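Local coordinates for protein cellobiose 2-epimerase (Spirochaeta thermophila DSM 6192, PDB 5ZIG) that probably catalyses the reversible epimerisation of cellobiose to 4-O-beta-D-glucopyranosyl-D-mannose, at residues G39-S44 with A61-T66; A125-A130 with A382-S387; G156-H161 with A187-N192; G163-F168 with S173-E178. One frame throughout, in Å; residues are numbered along the deposited sequence.

The four contacts form two pairs within one helical barrel. Interactions 1 and 2 have centres about 9 Å apart and touch directly: Ser-383 OG of interaction 2 lies 3.0 Å from His-63 ND1 of interaction 1, a probable hydrogen bond. Interactions 3 and 4, centres about 7 Å apart, lie farther from the centre and touch, probably joined by a bond of 2.6 Å between Thr-190 OG1 and Glu-166 OE1. The pairs stand 22 to 28 Å from each other, centre to centre. Interaction 2 is nearest the chain's centre, at about 7 Å, and carries the bound 1,2-ethanediol; the other three lie 14 to 20 Å out.

Interaction 1 (G39-S44 with A61-T66); sequences GGFYGS and ARHLWT
Between the loop of Phe-41 and the helix of His-63, one water donates to Tyr-42 O at 2.7 Å and lies 3.2 Å from His-63 NE2, so a single solvent molecule ties the helix side chain to the backbone of 39-44. His-63 ND1 is hydrogen-bonded to Ser-383 OG. With both nitrogens occupied, rotation of the imidazole about its CB-CG bond is restricted.

The direct contact is aromatic. The two rings form an offset stack with centroids 4.6 Å apart and planes inclined by 24°. The overlap is uneven: His-63 CG stands over the middle of the phenyl ring, whereas Phe-41 CD2 is displaced toward the rim of the imidazole. The shortest approach joins Phe-41 CG to His-63 CD2 at 3.8 Å. His-63 CB adds a CH-pi contact, 4.2 Å from the centroid of the Phe-41 ring and only 12° off its normal. Phe-41 reaches this position with CG opposite its carbonyl carbon (chi1 -67°), which carries the phenyl ring across toward the helix. Both residues are buried, and together they account for nearly all of the small interface.

Phe-41 also packs on Asn-85 and Ala-86 of helix 77-94, and Asn-85 OD1 accepts from Gly-40 N. The loop that follows helix 7-31 is therefore laid against two helices, 57-73 and 77-94, while the His-63 ring also meets that of Trp-30, near the end of helix 7-31.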
# COMPACT_ATOMS: atom_id res chain seq x y z
N GLY A 39 -4.27 -23.95 -3.62
CA GLY A 39 -3.88 -22.79 -4.40
C GLY A 39 -3.84 -21.53 -3.57
O GLY A 39 -4.21 -21.49 -2.39
N GLY A 40 -3.38 -20.45 -4.20
CA GLY A 40 -3.13 -19.25 -3.42
C GLY A 40 -1.97 -19.47 -2.44
O GLY A 40 -1.18 -20.41 -2.57
N PHE A 41 -1.90 -18.60 -1.44
CA PHE A 41 -0.87 -18.59 -0.42
C PHE A 41 -1.49 -18.78 0.96
O PHE A 41 -2.65 -18.42 1.19
CB PHE A 41 -0.08 -17.27 -0.42
CG PHE A 41 0.75 -17.03 -1.66
CD1 PHE A 41 0.16 -16.93 -2.91
CD2 PHE A 41 2.14 -16.93 -1.56
CE1 PHE A 41 0.92 -16.72 -4.04
CE2 PHE A 41 2.91 -16.72 -2.69
CZ PHE A 41 2.30 -16.61 -3.93
N TYR A 42 -0.70 -19.35 1.88
CA TYR A 42 -1.22 -19.65 3.22
C TYR A 42 -1.72 -18.38 3.89
O TYR A 42 -1.21 -17.28 3.65
CB TYR A 42 -0.16 -20.34 4.10
CG TYR A 42 0.23 -21.70 3.57
CD1 TYR A 42 -0.71 -22.72 3.48
CD2 TYR A 42 1.53 -21.95 3.10
CE1 TYR A 42 -0.37 -23.97 2.97
CE2 TYR A 42 1.88 -23.20 2.59
CZ TYR A 42 0.91 -24.20 2.53
OH TYR A 42 1.22 -25.44 2.04
N GLY A 43 -2.76 -18.55 4.71
CA GLY A 43 -3.50 -17.42 5.25
C GLY A 43 -2.90 -16.79 6.48
O GLY A 43 -3.20 -15.63 6.75
N SER A 44 -2.08 -17.54 7.23
CA SER A 44 -1.42 -17.01 8.42
C SER A 44 -0.08 -17.70 8.64
O SER A 44 -0.01 -18.93 8.58
CB SER A 44 -2.31 -17.20 9.65
OG SER A 44 -1.74 -16.53 10.76
N ALA A 61 -4.36 -10.43 -3.12
CA ALA A 61 -4.13 -9.44 -4.17
C ALA A 61 -2.74 -8.81 -4.04
O ALA A 61 -2.09 -8.52 -5.06
CB ALA A 61 -5.22 -8.38 -4.14
N ARG A 62 -2.28 -8.59 -2.81
CA ARG A 62 -0.92 -8.08 -2.61
C ARG A 62 0.12 -9.04 -3.18
O ARG A 62 1.06 -8.60 -3.86
CB ARG A 62 -0.67 -7.81 -1.13
CG ARG A 62 -1.37 -6.54 -0.66
CD ARG A 62 -1.15 -6.25 0.80
NE ARG A 62 -1.81 -5.02 1.23
CZ ARG A 62 -1.75 -4.53 2.47
NH1 ARG A 62 -1.04 -5.16 3.40
NH2 ARG A 62 -2.37 -3.40 2.77
N HIS A 63 -0.05 -10.35 -2.96
CA HIS A 63 0.88 -11.31 -3.55
C HIS A 63 0.78 -11.32 -5.06
O HIS A 63 1.81 -11.43 -5.75
CB HIS A 63 0.62 -12.71 -2.98
CG HIS A 63 1.04 -12.86 -1.55
ND1 HIS A 63 2.22 -12.33 -1.06
CD2 HIS A 63 0.43 -13.45 -0.50
CE1 HIS A 63 2.32 -12.60 0.24
NE2 HIS A 63 1.24 -13.29 0.60
N LEU A 64 -0.43 -11.21 -5.61
CA LEU A 64 -0.56 -11.07 -7.06
C LEU A 64 0.20 -9.85 -7.57
O LEU A 64 0.94 -9.94 -8.56
CB LEU A 64 -2.03 -10.97 -7.47
CG LEU A 64 -2.16 -10.83 -9.01
CD1 LEU A 64 -1.41 -11.95 -9.72
CD2 LEU A 64 -3.62 -10.74 -9.53
N TRP A 65 0.01 -8.69 -6.92
CA TRP A 65 0.72 -7.49 -7.35
C TRP A 65 2.22 -7.69 -7.22
O TRP A 65 2.98 -7.41 -8.15
CB TRP A 65 0.26 -6.26 -6.55
CG TRP A 65 0.93 -4.95 -6.99
CD1 TRP A 65 0.45 -4.05 -7.91
CD2 TRP A 65 2.17 -4.41 -6.52
NE1 TRP A 65 1.32 -3.00 -8.04
CE2 TRP A 65 2.38 -3.19 -7.19
CE3 TRP A 65 3.12 -4.83 -5.57
CZ2 TRP A 65 3.51 -2.40 -6.97
CZ3 TRP A 65 4.25 -4.03 -5.36
CH2 TRP A 65 4.43 -2.83 -6.05
N THR A 66 2.67 -8.24 -6.09
CA THR A 66 4.11 -8.37 -5.85
C THR A 66 4.77 -9.21 -6.94
O THR A 66 5.78 -8.80 -7.53
CB THR A 66 4.36 -8.95 -4.46
OG1 THR A 66 4.11 -7.95 -3.47
CG2 THR A 66 5.81 -9.45 -4.33
O HOH W 1 0.74 -15.55 2.83

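Interaction 2 (A125-A130 with A382-S387); sequences AVYALA and ASYHNS. With EDO (1,2-ethanediol), chain E.
Tyr-127 and Tyr-384 meet in the inner wall of the barrel, close to the middle of the chain, where the phenol of Tyr-127 also holds a molecule of 1,2-ethanediol. The rings stand almost perpendicular, planes at 87° and centroids 6.0 Å apart, but neither covers a face of the other: they meet through their outer carbons, Tyr-127 CE2 against Tyr-384 CE1 at 3.5 Å. Tyr-127 OH lies in the plane of the Tyr-384 ring, at its edge. With CG opposite its backbone N (chi1 -174°), Tyr-127 directs its ring from helix 119-136 across to 382-387.

The two hydroxyls have separate partners. Tyr-127 OH is hydrogen-bonded to O2 of the diol at 2.7 Å, with O2 near the plane of the Tyr-127 ring, at its edge, and has a weak bond from Arg-388; Tyr-384 OH bonds to Glu-199. Tyr-384 CE2 also sits 3.5 Å above the centre of the His-385 ring. Ser-387 OG donates to Ser-383 O, one turn back, at 3.0 Å.

The diol probably came from the crystallisation liquor, yet its position is consistent with a polar pocket lined by aromatic side chains, as in the central sugar-binding cavity of the (alpha/alpha)6 barrels of N-acylglucosamine 2-epimerase relatives.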
# COMPACT_ATOMS: atom_id res chain seq x y z
N ALA A 125 -7.68 -5.40 -5.47
CA ALA A 125 -7.85 -6.34 -6.58
C ALA A 125 -7.64 -5.64 -7.91
O ALA A 125 -6.98 -6.17 -8.80
CB ALA A 125 -9.25 -6.99 -6.53
N VAL A 126 -8.22 -4.45 -8.07
CA VAL A 126 -8.01 -3.72 -9.32
C VAL A 126 -6.52 -3.44 -9.51
O VAL A 126 -5.93 -3.80 -10.54
CB VAL A 126 -8.85 -2.43 -9.32
CG1 VAL A 126 -8.35 -1.43 -10.41
CG2 VAL A 126 -10.33 -2.76 -9.50
N TYR A 127 -5.89 -2.87 -8.47
CA TYR A 127 -4.44 -2.62 -8.45
C TYR A 127 -3.64 -3.83 -8.91
O TYR A 127 -2.82 -3.75 -9.83
CB TYR A 127 -4.04 -2.20 -7.03
CG TYR A 127 -2.61 -1.74 -6.77
CD1 TYR A 127 -2.04 -0.69 -7.49
CD2 TYR A 127 -1.84 -2.33 -5.75
CE1 TYR A 127 -0.70 -0.25 -7.20
CE2 TYR A 127 -0.57 -1.90 -5.46
CZ TYR A 127 0.01 -0.86 -6.18
OH TYR A 127 1.31 -0.48 -5.88
N ALA A 128 -3.91 -4.99 -8.31
CA ALA A 128 -3.15 -6.20 -8.61
C ALA A 128 -3.49 -6.80 -9.96
O ALA A 128 -2.62 -7.41 -10.60
CB ALA A 128 -3.36 -7.25 -7.51
N LEU A 129 -4.75 -6.68 -10.40
CA LEU A 129 -5.12 -7.25 -11.70
C LEU A 129 -4.51 -6.47 -12.84
O LEU A 129 -4.17 -7.05 -13.88
CB LEU A 129 -6.64 -7.28 -11.85
CG LEU A 129 -7.37 -8.39 -11.10
CD1 LEU A 129 -8.78 -7.93 -10.73
CD2 LEU A 129 -7.42 -9.65 -11.94
N ALA A 130 -4.39 -5.15 -12.68
CA ALA A 130 -3.71 -4.34 -13.68
C ALA A 130 -2.23 -4.72 -13.77
O ALA A 130 -1.69 -4.89 -14.87
CB ALA A 130 -3.87 -2.85 -13.33
N ALA A 382 1.44 -9.00 3.87
CA ALA A 382 1.78 -9.81 2.72
C ALA A 382 3.13 -9.34 2.18
O ALA A 382 3.99 -8.90 2.95
CB ALA A 382 0.68 -9.71 1.66
N SER A 383 3.33 -9.47 0.91
CA SER A 383 4.58 -9.12 0.30
C SER A 383 4.66 -7.78 -0.44
O SER A 383 5.60 -7.55 -1.08
CB SER A 383 4.98 -10.22 -0.65
OG SER A 383 4.22 -10.20 -1.77
N TYR A 384 3.68 -6.92 -0.27
CA TYR A 384 3.56 -5.67 -0.97
C TYR A 384 4.31 -4.44 -0.47
O TYR A 384 5.02 -3.88 -1.20
CB TYR A 384 2.09 -5.39 -1.24
CG TYR A 384 1.60 -4.00 -1.21
CD1 TYR A 384 1.55 -3.24 -2.34
CD2 TYR A 384 1.12 -3.50 -0.08
CE1 TYR A 384 1.04 -1.97 -2.31
CE2 TYR A 384 0.59 -2.26 -0.03
CZ TYR A 384 0.55 -1.49 -1.14
OH TYR A 384 0.01 -0.26 -1.00
N HIS A 385 4.15 -4.04 0.76
CA HIS A 385 4.78 -2.85 1.26
C HIS A 385 6.32 -2.86 1.07
O HIS A 385 6.87 -1.94 0.53
CB HIS A 385 4.37 -2.62 2.70
CG HIS A 385 3.04 -1.95 2.89
ND1 HIS A 385 2.82 -0.63 2.64
CD2 HIS A 385 1.88 -2.43 3.37
CE1 HIS A 385 1.58 -0.32 2.94
NE2 HIS A 385 0.99 -1.39 3.39
N ASN A 386 6.95 -3.93 1.50
CA ASN A 386 8.38 -4.07 1.41
C ASN A 386 8.91 -4.32 -0.00
O ASN A 386 9.87 -3.72 -0.35
CB ASN A 386 8.98 -5.00 2.48
CG ASN A 386 8.47 -6.43 2.42
OD1 ASN A 386 7.79 -6.82 1.51
ND2 ASN A 386 8.86 -7.22 3.41
N SER A 387 8.28 -5.18 -0.79
CA SER A 387 8.70 -5.37 -2.14
C SER A 387 8.56 -4.06 -2.90
O SER A 387 9.42 -3.72 -3.65
CB SER A 387 7.92 -6.38 -2.89
OG SER A 387 8.24 -7.68 -2.57
C1 EDO E . 3.64 2.33 -7.61
O1 EDO E . 3.11 1.20 -8.30
C2 EDO E . 2.51 3.07 -6.92
O2 EDO E . 1.49 2.11 -6.64

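Interaction 3 (G156-H161 with A187-N192); sequences GRDRRH and APKTMN
Lys-189 NZ donates to Asp-158 OD1 at 2.7 Å, a salt bridge between the loop after helix 139-156 and strand 189-190. The lysine meets OD1 on its anti side, 34° out of the carboxylate plane. The same ammonium group also bonds to the backbone oxygens of Gly-162 and Glu-240, so three acceptors grip it at the end of a side chain that runs extended beyond CG.

The other carboxylate oxygen serves the loop itself. Asp-158 OD2 accepts from His-161 N at 2.9 Å in a nearly straight bond (170° at the hydrogen), with the donor well above the carboxylate plane; this is an Asx motif, supplemented by a weak bond from Arg-160 N. Placing CG opposite its own backbone N (chi1 175°) lets the carboxylate reach the lysine and the turn at once. With an alanine at this position instead of Asp-158, the buried ammonium is likely to lose its counter-charge, and the turn at His-161 the acceptor that fixes it.

Packing beyond these bonds is thin. His-161 CB lies 3.9 Å from Lys-189 NZ, while the imidazole turns off toward Arg-160, its CE1 positioned 3.4 Å above the centre of the Arg-160 guanidinium. Asp-158 CB comes within 3.7 Å of Lys-189 NZ.

Strand 189-190 pairs with 237-238, and its end becomes the start of helix 191-208, where Thr-190 is the N-cap and its OG1 accepts from Thr-193 N. The salt bridge thus connects the exit of helix 139-156 with the strand that leads into helix 191-208.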
# COMPACT_ATOMS: atom_id res chain seq x y z
N GLY A 156 -20.14 2.16 -5.49
CA GLY A 156 -19.35 2.67 -4.38
C GLY A 156 -19.42 4.17 -4.20
O GLY A 156 -19.32 4.66 -3.06
N ARG A 157 -19.59 4.93 -5.28
CA ARG A 157 -19.50 6.38 -5.19
C ARG A 157 -20.72 6.96 -4.49
O ARG A 157 -21.86 6.66 -4.84
CB ARG A 157 -19.35 7.01 -6.57
CG ARG A 157 -17.91 7.14 -7.04
CD ARG A 157 -17.12 8.28 -6.34
NE ARG A 157 -17.93 9.45 -6.00
CZ ARG A 157 -18.19 10.47 -6.81
NH1 ARG A 157 -17.72 10.49 -8.06
NH2 ARG A 157 -18.91 11.49 -6.37
N ASP A 158 -20.46 7.80 -3.49
CA ASP A 158 -21.47 8.67 -2.91
C ASP A 158 -21.55 9.88 -3.85
O ASP A 158 -20.68 10.75 -3.82
CB ASP A 158 -21.06 9.06 -1.49
CG ASP A 158 -22.00 10.08 -0.84
OD1 ASP A 158 -21.83 10.30 0.38
OD2 ASP A 158 -22.91 10.64 -1.52
N ARG A 159 -22.59 9.91 -4.68
CA ARG A 159 -22.72 10.98 -5.66
C ARG A 159 -23.30 12.26 -5.06
O ARG A 159 -23.25 13.30 -5.71
CB ARG A 159 -23.59 10.52 -6.83
CG ARG A 159 -23.11 9.22 -7.47
CD ARG A 159 -21.86 9.42 -8.34
NE ARG A 159 -21.65 8.28 -9.23
CZ ARG A 159 -20.55 8.06 -9.94
NH1 ARG A 159 -19.53 8.92 -9.89
NH2 ARG A 159 -20.46 6.98 -10.71
N ARG A 160 -23.82 12.21 -3.83
CA ARG A 160 -24.27 13.41 -3.16
C ARG A 160 -23.11 14.18 -2.54
O ARG A 160 -22.96 15.39 -2.76
CB ARG A 160 -25.30 13.04 -2.09
CG ARG A 160 -25.88 14.20 -1.30
CD ARG A 160 -27.16 13.72 -0.60
NE ARG A 160 -27.56 14.57 0.52
CZ ARG A 160 -27.87 14.12 1.74
NH1 ARG A 160 -27.81 12.82 2.00
NH2 ARG A 160 -28.22 14.97 2.69
N HIS A 161 -22.28 13.50 -1.74
CA HIS A 161 -21.24 14.15 -0.97
C HIS A 161 -19.83 13.87 -1.46
O HIS A 161 -18.88 14.39 -0.86
CB HIS A 161 -21.35 13.77 0.51
CG HIS A 161 -22.50 14.42 1.21
ND1 HIS A 161 -23.68 13.77 1.47
CD2 HIS A 161 -22.64 15.68 1.70
CE1 HIS A 161 -24.51 14.60 2.10
NE2 HIS A 161 -23.90 15.76 2.24
N ALA A 187 -17.80 4.71 11.37
CA ALA A 187 -17.56 5.76 10.38
C ALA A 187 -17.98 5.28 9.00
O ALA A 187 -17.58 4.19 8.58
CB ALA A 187 -16.08 6.15 10.37
N PRO A 188 -18.80 6.05 8.27
CA PRO A 188 -19.17 5.62 6.91
C PRO A 188 -18.04 5.76 5.90
O PRO A 188 -18.08 5.08 4.86
CB PRO A 188 -20.36 6.53 6.56
CG PRO A 188 -20.83 7.12 7.89
CD PRO A 188 -19.55 7.24 8.69
N LYS A 189 -17.03 6.60 6.17
CA LYS A 189 -15.90 6.77 5.26
C LYS A 189 -14.57 6.80 6.02
O LYS A 189 -14.51 7.26 7.17
CB LYS A 189 -16.09 8.04 4.43
CG LYS A 189 -17.24 7.97 3.43
CD LYS A 189 -17.66 9.34 2.94
CE LYS A 189 -18.81 9.21 1.92
NZ LYS A 189 -19.31 10.52 1.42
N THR A 190 -13.51 6.31 5.37
CA THR A 190 -12.17 6.31 5.96
C THR A 190 -11.15 6.82 4.93
O THR A 190 -11.28 6.56 3.73
CB THR A 190 -11.76 4.87 6.47
OG1 THR A 190 -11.57 3.97 5.37
CG2 THR A 190 -12.80 4.28 7.43
N MET A 191 -10.14 7.57 5.42
CA MET A 191 -9.01 7.97 4.57
C MET A 191 -8.34 6.74 3.98
O MET A 191 -7.98 6.72 2.80
CB MET A 191 -8.03 8.82 5.40
CG MET A 191 -6.53 8.96 4.98
SD MET A 191 -5.49 7.49 5.10
CE MET A 191 -5.39 7.37 6.90
N ASN A 192 -8.24 5.69 4.79
CA ASN A 192 -7.48 4.52 4.39
C ASN A 192 -8.03 3.92 3.10
O ASN A 192 -7.28 3.67 2.15
CB ASN A 192 -7.52 3.51 5.54
CG ASN A 192 -6.67 2.32 5.27
OD1 ASN A 192 -5.48 2.44 5.00
ND2 ASN A 192 -7.28 1.15 5.33

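Interaction 4 (G163-F168 with S173-E178); sequences GYYEAF and STPLPE
Pro-175 packs against two neighbouring aromatic side chains, Phe-168 and Tyr-165, in the tight part of this short antiparallel hairpin. Its CA sits over a face of the Phe-168 ring, 4.0 Å from the centroid and 28° off the normal, a CH-pi contact. Its CB touches Phe-168 CE2 at 3.8 Å and Tyr-165 CD1 at 3.9 Å. Phe-168 and Pro-175 form a non-hydrogen-bonded pair, a position at which proline, lacking an N-H, fits. In the adjoining hydrogen-bonded pair, Leu-176 N donates to Ala-167 O at 2.6 Å, almost straight at 175°. Phe-168 CA makes a CA-H...O contact with Thr-174 O at 3.3 Å. Trimming Phe-168 to an alanine would probably strip Pro-175 of its aromatic cover and open a gap beside Thr-174.

The solvent side is looser. Ser-173 and Thr-174 are exposed and turn away from 163-168; Thr-174 OG1 donates to Ser-173 OG at 3.0 Å, and Ser-173 OG is also hydrogen-bonded to Asp-171 OD1.

The glutamates are a separate, close approach of like charges: buried Glu-166 brings OE2 to 3.6 Å from Glu-178 OE1, carboxylate planes 75° apart, and has Thr-190 and Thr-193 as partners, which may offset the repulsion. A water weakly links Glu-166 N and Leu-176 O.

Strand 167-168 is the middle one of three, flanked by 117-118 and 175-176, and Phe-168 reaches Leu-119 at the start of helix 119-136.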
# COMPACT_ATOMS: atom_id res chain seq x y z
N GLY A 163 -16.65 11.06 -2.83
CA GLY A 163 -15.97 9.95 -2.16
C GLY A 163 -16.76 8.65 -2.30
O GLY A 163 -17.68 8.55 -3.12
N TYR A 164 -16.38 7.66 -1.49
CA TYR A 164 -16.84 6.28 -1.59
C TYR A 164 -17.28 5.76 -0.22
O TYR A 164 -16.61 6.01 0.79
CB TYR A 164 -15.76 5.31 -2.15
CG TYR A 164 -15.23 5.69 -3.53
CD1 TYR A 164 -15.62 4.98 -4.66
CD2 TYR A 164 -14.36 6.76 -3.70
CE1 TYR A 164 -15.19 5.33 -5.90
CE2 TYR A 164 -13.90 7.11 -4.96
CZ TYR A 164 -14.33 6.39 -6.06
OH TYR A 164 -13.91 6.71 -7.33
N TYR A 165 -18.40 5.04 -0.20
CA TYR A 165 -18.77 4.28 0.99
C TYR A 165 -17.70 3.23 1.28
O TYR A 165 -17.07 2.68 0.38
CB TYR A 165 -20.13 3.62 0.79
CG TYR A 165 -21.20 4.65 0.57
CD1 TYR A 165 -21.73 5.34 1.64
CD2 TYR A 165 -21.64 4.98 -0.72
CE1 TYR A 165 -22.70 6.31 1.46
CE2 TYR A 165 -22.60 5.95 -0.91
CZ TYR A 165 -23.13 6.61 0.19
OH TYR A 165 -24.10 7.58 0.04
N GLU A 166 -17.53 2.93 2.57
CA GLU A 166 -16.49 2.01 3.00
C GLU A 166 -16.71 0.61 2.44
O GLU A 166 -15.77 -0.03 1.95
CB GLU A 166 -16.44 1.99 4.52
CG GLU A 166 -15.34 1.13 5.12
CD GLU A 166 -13.96 1.71 4.91
OE1 GLU A 166 -13.84 2.93 4.67
OE2 GLU A 166 -12.99 0.94 5.00
N ALA A 167 -17.95 0.11 2.51
CA ALA A 167 -18.18 -1.30 2.24
C ALA A 167 -19.65 -1.51 1.91
O ALA A 167 -20.49 -0.65 2.17
CB ALA A 167 -17.75 -2.16 3.43
N PHE A 168 -19.94 -2.66 1.32
CA PHE A 168 -21.30 -3.02 0.93
C PHE A 168 -21.57 -4.48 1.28
O PHE A 168 -20.65 -5.30 1.42
CB PHE A 168 -21.55 -2.79 -0.57
CG PHE A 168 -21.69 -1.35 -0.95
CD1 PHE A 168 -20.56 -0.57 -1.19
CD2 PHE A 168 -22.94 -0.76 -1.05
CE1 PHE A 168 -20.69 0.78 -1.54
CE2 PHE A 168 -23.08 0.57 -1.39
CZ PHE A 168 -21.95 1.35 -1.62
N SER A 173 -25.92 -3.87 -2.43
CA SER A 173 -27.12 -3.05 -2.31
C SER A 173 -27.07 -2.06 -1.15
O SER A 173 -27.65 -0.97 -1.26
CB SER A 173 -28.36 -3.94 -2.12
OG SER A 173 -28.46 -4.40 -0.78
N THR A 174 -26.44 -2.42 -0.05
CA THR A 174 -26.52 -1.70 1.22
C THR A 174 -25.13 -1.28 1.67
O THR A 174 -24.28 -2.14 1.93
CB THR A 174 -27.18 -2.61 2.27
OG1 THR A 174 -28.52 -2.92 1.86
CG2 THR A 174 -27.18 -1.95 3.66
N PRO A 175 -24.83 0.02 1.77
CA PRO A 175 -23.52 0.42 2.29
C PRO A 175 -23.38 0.04 3.75
O PRO A 175 -24.34 0.07 4.52
CB PRO A 175 -23.49 1.94 2.08
CG PRO A 175 -24.93 2.35 1.90
CD PRO A 175 -25.63 1.17 1.30
N LEU A 176 -22.18 -0.37 4.11
CA LEU A 176 -21.79 -0.70 5.47
C LEU A 176 -20.66 0.23 5.91
O LEU A 176 -19.73 0.47 5.13
CB LEU A 176 -21.33 -2.16 5.55
CG LEU A 176 -22.43 -3.21 5.40
CD1 LEU A 176 -21.87 -4.60 5.16
CD2 LEU A 176 -23.30 -3.18 6.64
N PRO A 177 -20.72 0.78 7.12
CA PRO A 177 -19.66 1.69 7.57
C PRO A 177 -18.53 0.93 8.28
O PRO A 177 -18.62 -0.27 8.55
CB PRO A 177 -20.40 2.62 8.55
CG PRO A 177 -21.47 1.71 9.15
CD PRO A 177 -21.87 0.75 8.05
N GLU A 178 -17.44 1.65 8.55
CA GLU A 178 -16.26 1.02 9.14
C GLU A 178 -16.38 0.99 10.65
O GLU A 178 -16.54 2.06 11.28
CB GLU A 178 -14.99 1.77 8.75
CG GLU A 178 -13.81 1.33 9.59
CD GLU A 178 -13.41 -0.10 9.30
OE1 GLU A 178 -13.72 -0.61 8.20
OE2 GLU A 178 -12.78 -0.73 10.17
O HOH W 2 -20.23 3.17 4.47